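Local coordinates for protein carboxylesterase (Ferroplasma acidiphilum, PDB 3WJ2) that probably hydrolyses carboxylic esters, working as an alpha/beta-hydrolase-fold carboxylesterase in an archaeon adapted to low pH, at residues A118-F123 against N215-K219; L32-D37 against L88-T94. One frame throughout, in Å; residues are numbered along the deposited sequence.

Contact 1 of 2, residues A118-F123 against N215-K219; sequences APEHKF and NMYSK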
loop_
_atom_site.group_PDB
_atom_site.type_symbol
_atom_site.label_atom_id
_atom_site.label_comp_id
_atom_site.label_asym_id
_atom_site.label_seq_id
_atom_site.Cartn_x
_atom_site.Cartn_y
_atom_site.Cartn_z
ATOM N N ALA B 118 1.308 8.056 33.351
ATOM C CA ALA B 118 2.316 7.033 33.606
ATOM C C ALA B 118 3.700 7.672 33.494
ATOM O O ALA B 118 3.847 8.777 32.895
ATOM C CB ALA B 118 2.191 5.982 32.489
ATOM N N PRO B 119 4.712 7.034 34.145
ATOM C CA PRO B 119 4.689 5.747 34.854
ATOM C C PRO B 119 4.291 5.859 36.307
ATOM O O PRO B 119 4.171 4.795 36.963
ATOM C CB PRO B 119 6.190 5.290 34.783
ATOM C CG PRO B 119 6.891 6.648 34.844
ATOM C CD PRO B 119 6.074 7.582 34.011
ATOM N N GLU B 120 4.044 7.095 36.784
ATOM C CA GLU B 120 3.653 7.207 38.170
ATOM C C GLU B 120 2.356 6.463 38.406
ATOM O O GLU B 120 2.150 5.888 39.478
ATOM C CB GLU B 120 3.573 8.661 38.626
ATOM C CG GLU B 120 4.898 9.442 38.529
ATOM C CD GLU B 120 5.161 10.127 37.162
ATOM O OE1 GLU B 120 6.054 11.011 37.114
ATOM O OE2 GLU B 120 4.464 9.833 36.166
ATOM N N HIS B 121 1.503 6.462 37.382
ATOM C CA HIS B 121 0.202 5.830 37.447
ATOM C C HIS B 121 0.102 4.945 36.181
ATOM O O HIS B 121 -0.085 5.466 35.056
ATOM C CB HIS B 121 -0.954 6.824 37.507
ATOM C CG HIS B 121 -0.866 7.757 38.654
ATOM N ND1 HIS B 121 -1.294 7.431 39.923
ATOM C CD2 HIS B 121 -0.369 9.008 38.715
ATOM C CE1 HIS B 121 -1.017 8.452 40.729
ATOM N NE2 HIS B 121 -0.450 9.409 40.026
ATOM N N LYS B 122 0.278 3.666 36.374
ATOM C CA LYS B 122 0.272 2.739 35.247
ATOM C C LYS B 122 -1.130 2.254 34.933
ATOM O O LYS B 122 -2.095 2.424 35.750
ATOM C CB LYS B 122 1.211 1.558 35.582
ATOM C CG LYS B 122 2.663 2.030 35.347
ATOM C CD LYS B 122 3.632 0.978 35.700
ATOM C CE LYS B 122 5.004 1.408 35.402
ATOM N NZ LYS B 122 5.470 1.254 33.987
ATOM N N PHE B 123 -1.261 1.609 33.771
ATOM C CA PHE B 123 -2.521 0.932 33.460
ATOM C C PHE B 123 -2.896 0.038 34.596
ATOM O O PHE B 123 -2.024 -0.689 35.175
ATOM C CB PHE B 123 -2.338 0.081 32.179
ATOM C CG PHE B 123 -3.560 -0.697 31.793
ATOM C CD1 PHE B 123 -4.621 -0.087 31.155
ATOM C CD2 PHE B 123 -3.699 -2.043 32.221
ATOM C CE1 PHE B 123 -5.781 -0.740 30.792
ATOM C CE2 PHE B 123 -4.897 -2.783 31.855
ATOM C CZ PHE B 123 -5.932 -2.167 31.181
ATOM N N ASN B 215 5.930 0.880 27.319
ATOM C CA ASN B 215 6.547 0.313 28.505
ATOM C C ASN B 215 6.266 1.184 29.741
ATOM O O ASN B 215 6.199 0.620 30.843
ATOM C CB ASN B 215 8.058 0.162 28.316
ATOM C CG ASN B 215 8.438 -1.012 27.369
ATOM O OD1 ASN B 215 7.637 -1.901 27.068
ATOM N ND2 ASN B 215 9.658 -0.965 26.866
ATOM N N MET B 216 6.167 2.519 29.602
ATOM C CA MET B 216 5.856 3.324 30.758
ATOM C C MET B 216 4.428 3.112 31.254
ATOM O O MET B 216 4.169 3.174 32.464
ATOM C CB MET B 216 6.051 4.847 30.550
ATOM C CG MET B 216 7.508 5.327 30.269
ATOM S SD MET B 216 8.567 4.949 31.706
ATOM C CE MET B 216 10.165 5.318 31.004
ATOM N N TYR B 217 3.505 2.860 30.342
ATOM C CA TYR B 217 2.088 2.730 30.715
ATOM C C TYR B 217 1.752 1.316 31.249
ATOM O O TYR B 217 0.966 1.179 32.185
ATOM C CB TYR B 217 1.221 3.022 29.472
ATOM C CG TYR B 217 -0.301 3.068 29.667
ATOM C CD1 TYR B 217 -0.888 3.707 30.780
ATOM C CD2 TYR B 217 -1.131 2.447 28.705
ATOM C CE1 TYR B 217 -2.355 3.772 30.923
ATOM C CE2 TYR B 217 -2.580 2.501 28.890
ATOM C CZ TYR B 217 -3.115 3.085 29.941
ATOM O OH TYR B 217 -4.468 3.129 29.980
ATOM N N SER B 218 2.326 0.302 30.635
ATOM C CA SER B 218 1.966 -1.071 31.052
ATOM C C SER B 218 2.645 -1.339 32.372
ATOM O O SER B 218 3.748 -0.781 32.644
ATOM C CB SER B 218 2.395 -2.075 29.964
ATOM O OG SER B 218 3.863 -2.142 29.857
ATOM N N LYS B 219 1.991 -2.130 33.212
ATOM C CA LYS B 219 2.665 -2.684 34.406
ATOM C C LYS B 219 3.648 -3.807 34.014
ATOM O O LYS B 219 4.783 -3.888 34.517
ATOM C CB LYS B 219 1.622 -3.224 35.321
ATOM C CG LYS B 219 1.153 -2.226 36.312
ATOM C CD LYS B 219 0.519 -2.979 37.453
ATOM C CE LYS B 219 0.175 -2.025 38.589
ATOM N NZ LYS B 219 1.347 -1.280 39.184
#
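Extended as far as CE and then bent at chi4 (-82°), Lys122 brings its ammonium to the carbonyls at the end of helix 207-217, while Phe123, with CG opposite its own nitrogen (chi1 178°), carries its ring past the hydroxyl end of Tyr217. NZ of Lys122 bonds to Met216 O at 2.8 Å, from above that carbonyl's plane, and to Ser218 O at 3.0 Å, more nearly end-on. The charge thus sits where the helix dipole would probably favour it. Phe123 N gives a nearly straight bond of 2.8 Å to Tyr217 O. Phe123 CB lies over the face of the Tyr217 ring, 3.9 Å from its centroid, and the Phe123 edge, CD1 3.4 Å from Tyr217 OH, turns toward that face in an offset edge-to-face pair, planes at 78°. Pro119 and Met216 run side by side, CB of Pro119 3.9 Å from SD of Met216. With an alanine in place of Lys122, the carbonyls of Met216 and Ser218 would probably lose their shared donor, leaving Phe123 N to give the remaining hydrogen bond across the contact. The loop's APEHKF sequence, cis before Pro119, resembles the conserved strand-to-helix loop of hormone-sensitive-lipase-like alpha/beta hydrolases.

Contact 2 of 2, residues L32-D37 against L88-T94; sequences LRNFLD and LFGNIET
Arg33 takes hold of the loop 88-94 side-on, with NE and NH2 both on Leu88 O, at 2.7 and 3.0 Å. The oxygen lies in the guanidinium plane; NE meets it nearly along the C=O axis and NH2 on a lone pair. The chain of Arg33 is straight until chi3 (-63°), where it bends and lays the guanidinium edge against the carbonyl. The same NH2 has a second partner in Glu120.

One turn further on, packing is close. CD1 of Leu36 sits over the centre of the Phe89 ring, 3.6 Å from its centroid, a CH-pi contact, while Asp37 OD1 lies at the edge of that ring, in its plane. This oxygen accepts from Gly90 N at 2.9 Å, on the syn side of the carboxylate, so the buried Asp37 ties the helix to the loop backbone just where the positive phi of Gly90 turns the chain.

Residues 88-94 lie in the loop from strand 78-82 to helix 96-106, a residue past the HGGG sequence that in related hydrolases supplies the oxyanion hole. Their far end is folded on itself: Asn91 OD1 accepts from Thr94 N, an Asx motif, and Asn91 N in return donates to Thr94 OG1.

The other oxygen of Asp37 is satisfied through solvent. OD2 faces Asn91 ND2 at 3.3 Å, at an angle too poor for a hydrogen bond and with the two planes well turned from each other, and a water donates to Asp37 OD2 at 2.6 Å and to Gly90 O. Past it, Thr94 offers only its methyl, CG2 standing 3.8 Å from Asp37 CB. Leu32 and Leu88 only brush each other with their CD2 methyls; both are buried, and both also touch Tyr212 of helix 207-217.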
loop_
_atom_site.group_PDB
_atom_site.type_symbol
_atom_site.label_atom_id
_atom_site.label_comp_id
_atom_site.label_asym_id
_atom_site.label_seq_id
_atom_site.Cartn_x
_atom_site.Cartn_y
_atom_site.Cartn_z
ATOM N N LEU B 32 11.045 14.404 30.851
ATOM C CA LEU B 32 10.505 14.469 29.506
ATOM C C LEU B 32 9.145 15.157 29.469
ATOM O O LEU B 32 8.868 15.915 28.581
ATOM C CB LEU B 32 10.407 13.062 28.923
ATOM C CG LEU B 32 9.793 12.920 27.556
ATOM C CD1 LEU B 32 10.756 13.540 26.487
ATOM C CD2 LEU B 32 9.640 11.463 27.317
ATOM N N ARG B 33 8.311 14.887 30.452
ATOM C CA ARG B 33 6.997 15.510 30.562
ATOM C C ARG B 33 7.152 17.019 30.664
ATOM O O ARG B 33 6.491 17.764 30.001
ATOM C CB ARG B 33 6.304 14.967 31.812
ATOM C CG ARG B 33 4.909 15.625 32.143
ATOM C CD ARG B 33 4.320 15.100 33.410
ATOM N NE ARG B 33 4.056 13.665 33.253
ATOM C CZ ARG B 33 4.522 12.714 34.043
ATOM N NH1 ARG B 33 5.290 13.001 35.143
ATOM N NH2 ARG B 33 4.262 11.418 33.782
ATOM N N ASN B 34 8.038 17.453 31.570
ATOM C CA ASN B 34 8.307 18.869 31.683
ATOM C C ASN B 34 8.779 19.471 30.340
ATOM O O ASN B 34 8.272 20.509 29.914
ATOM C CB ASN B 34 9.401 19.048 32.747
ATOM C CG ASN B 34 10.090 20.399 32.639
ATOM O OD1 ASN B 34 11.168 20.582 31.989
ATOM N ND2 ASN B 34 9.427 21.366 33.186
ATOM N N PHE B 35 9.728 18.813 29.683
ATOM C CA PHE B 35 10.202 19.313 28.429
ATOM C C PHE B 35 9.092 19.439 27.412
ATOM O O PHE B 35 8.921 20.444 26.788
ATOM C CB PHE B 35 11.321 18.430 27.884
ATOM C CG PHE B 35 11.804 18.866 26.530
ATOM C CD1 PHE B 35 12.556 20.072 26.384
ATOM C CD2 PHE B 35 11.550 18.092 25.398
ATOM C CE1 PHE B 35 12.999 20.467 25.147
ATOM C CE2 PHE B 35 11.997 18.503 24.126
ATOM C CZ PHE B 35 12.739 19.675 24.008
ATOM N N LEU B 36 8.311 18.377 27.248
ATOM C CA LEU B 36 7.357 18.417 26.187
ATOM C C LEU B 36 6.174 19.346 26.530
ATOM O O LEU B 36 5.687 20.081 25.615
ATOM C CB LEU B 36 6.893 16.976 25.878
ATOM C CG LEU B 36 7.987 16.033 25.340
ATOM C CD1 LEU B 36 7.364 14.565 25.301
ATOM C CD2 LEU B 36 8.399 16.491 23.930
ATOM N N ASP B 37 5.736 19.391 27.803
ATOM C CA ASP B 37 4.577 20.231 28.088
ATOM C C ASP B 37 4.990 21.725 28.032
ATOM O O ASP B 37 4.247 22.532 27.506
ATOM C CB ASP B 37 3.967 19.975 29.460
ATOM C CG ASP B 37 3.254 18.589 29.577
ATOM O OD1 ASP B 37 3.015 18.022 28.499
ATOM O OD2 ASP B 37 3.036 18.195 30.769
ATOM N N LEU B 88 1.745 9.750 28.981
ATOM C CA LEU B 88 2.874 10.204 29.832
ATOM C C LEU B 88 2.825 11.705 30.009
ATOM O O LEU B 88 3.195 12.176 31.111
ATOM C CB LEU B 88 4.220 9.736 29.234
ATOM C CG LEU B 88 5.472 9.908 30.112
ATOM C CD1 LEU B 88 6.410 8.788 29.729
ATOM C CD2 LEU B 88 5.951 11.269 29.625
ATOM N N PHE B 89 2.467 12.417 28.963
ATOM C CA PHE B 89 2.459 13.885 28.999
ATOM C C PHE B 89 1.158 14.470 28.529
ATOM O O PHE B 89 0.164 13.779 28.226
ATOM C CB PHE B 89 3.747 14.463 28.282
ATOM C CG PHE B 89 3.741 14.296 26.789
ATOM C CD1 PHE B 89 3.383 15.361 25.956
ATOM C CD2 PHE B 89 4.135 13.120 26.212
ATOM C CE1 PHE B 89 3.392 15.258 24.526
ATOM C CE2 PHE B 89 4.128 12.959 24.836
ATOM C CZ PHE B 89 3.734 13.986 23.975
ATOM N N GLY B 90 1.117 15.783 28.371
ATOM C CA GLY B 90 -0.055 16.570 28.036
ATOM C C GLY B 90 -0.893 16.880 29.292
ATOM O O GLY B 90 -0.833 16.145 30.267
ATOM N N ASN B 91 -1.691 17.937 29.205
ATOM C CA ASN B 91 -2.579 18.359 30.295
ATOM C C ASN B 91 -3.555 19.398 29.761
ATOM O O ASN B 91 -3.628 19.717 28.561
ATOM C CB ASN B 91 -1.743 18.857 31.524
ATOM C CG ASN B 91 -0.885 20.037 31.184
ATOM O OD1 ASN B 91 -1.302 20.979 30.510
ATOM N ND2 ASN B 91 0.360 19.973 31.646
ATOM N N ILE B 92 -4.448 19.850 30.642
ATOM C CA ILE B 92 -5.432 20.764 30.244
ATOM C C ILE B 92 -4.821 22.037 29.617
ATOM O O ILE B 92 -5.322 22.545 28.646
ATOM C CB ILE B 92 -6.343 21.099 31.460
ATOM C CG1 ILE B 92 -7.368 19.996 31.635
ATOM C CG2 ILE B 92 -7.100 22.363 31.172
ATOM C CD1 ILE B 92 -8.104 19.992 32.992
ATOM N N GLU B 93 -3.757 22.544 30.223
ATOM C CA GLU B 93 -3.176 23.754 29.699
ATOM C C GLU B 93 -2.553 23.537 28.351
ATOM O O GLU B 93 -2.789 24.415 27.493
ATOM C CB GLU B 93 -2.110 24.382 30.647
ATOM C CG GLU B 93 -2.704 24.757 32.056
ATOM C CD GLU B 93 -3.920 25.688 32.051
ATOM O OE1 GLU B 93 -4.190 26.423 31.085
ATOM O OE2 GLU B 93 -4.685 25.605 33.046
ATOM N N THR B 94 -1.894 22.376 28.113
ATOM C CA THR B 94 -1.244 22.272 26.804
ATOM C C THR B 94 -2.310 22.048 25.686
ATOM O O THR B 94 -2.056 22.316 24.498
ATOM C CB THR B 94 -0.196 21.222 26.717
ATOM O OG1 THR B 94 -0.789 19.898 26.884
ATOM C CG2 THR B 94 0.843 21.327 27.820
HETATM O O HOH W 1 1.583 16.267 31.658
#

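Both are partly buried, but contact 2 has four buried and no exposed residues among those that touch, contact 1 two of each. Contact 2 lies nearer the centre of the chain, and the contact centres are about 16 Å apart. Each pins a loop that follows a sheet strand against a helix, 29-43 in contact 2, 207-217 in contact 1. In contact 2 charged side chains of the helix reach loop backbone; in contact 1 a loop lysine reaches carbonyls at and just past the helix end, and two aromatic rings pair where contact 2 sets a leucine methyl on one. They meet where Glu120 OE2 salt-bridges Arg33 NH2 at 2.9 Å and Met216 packs on Leu88.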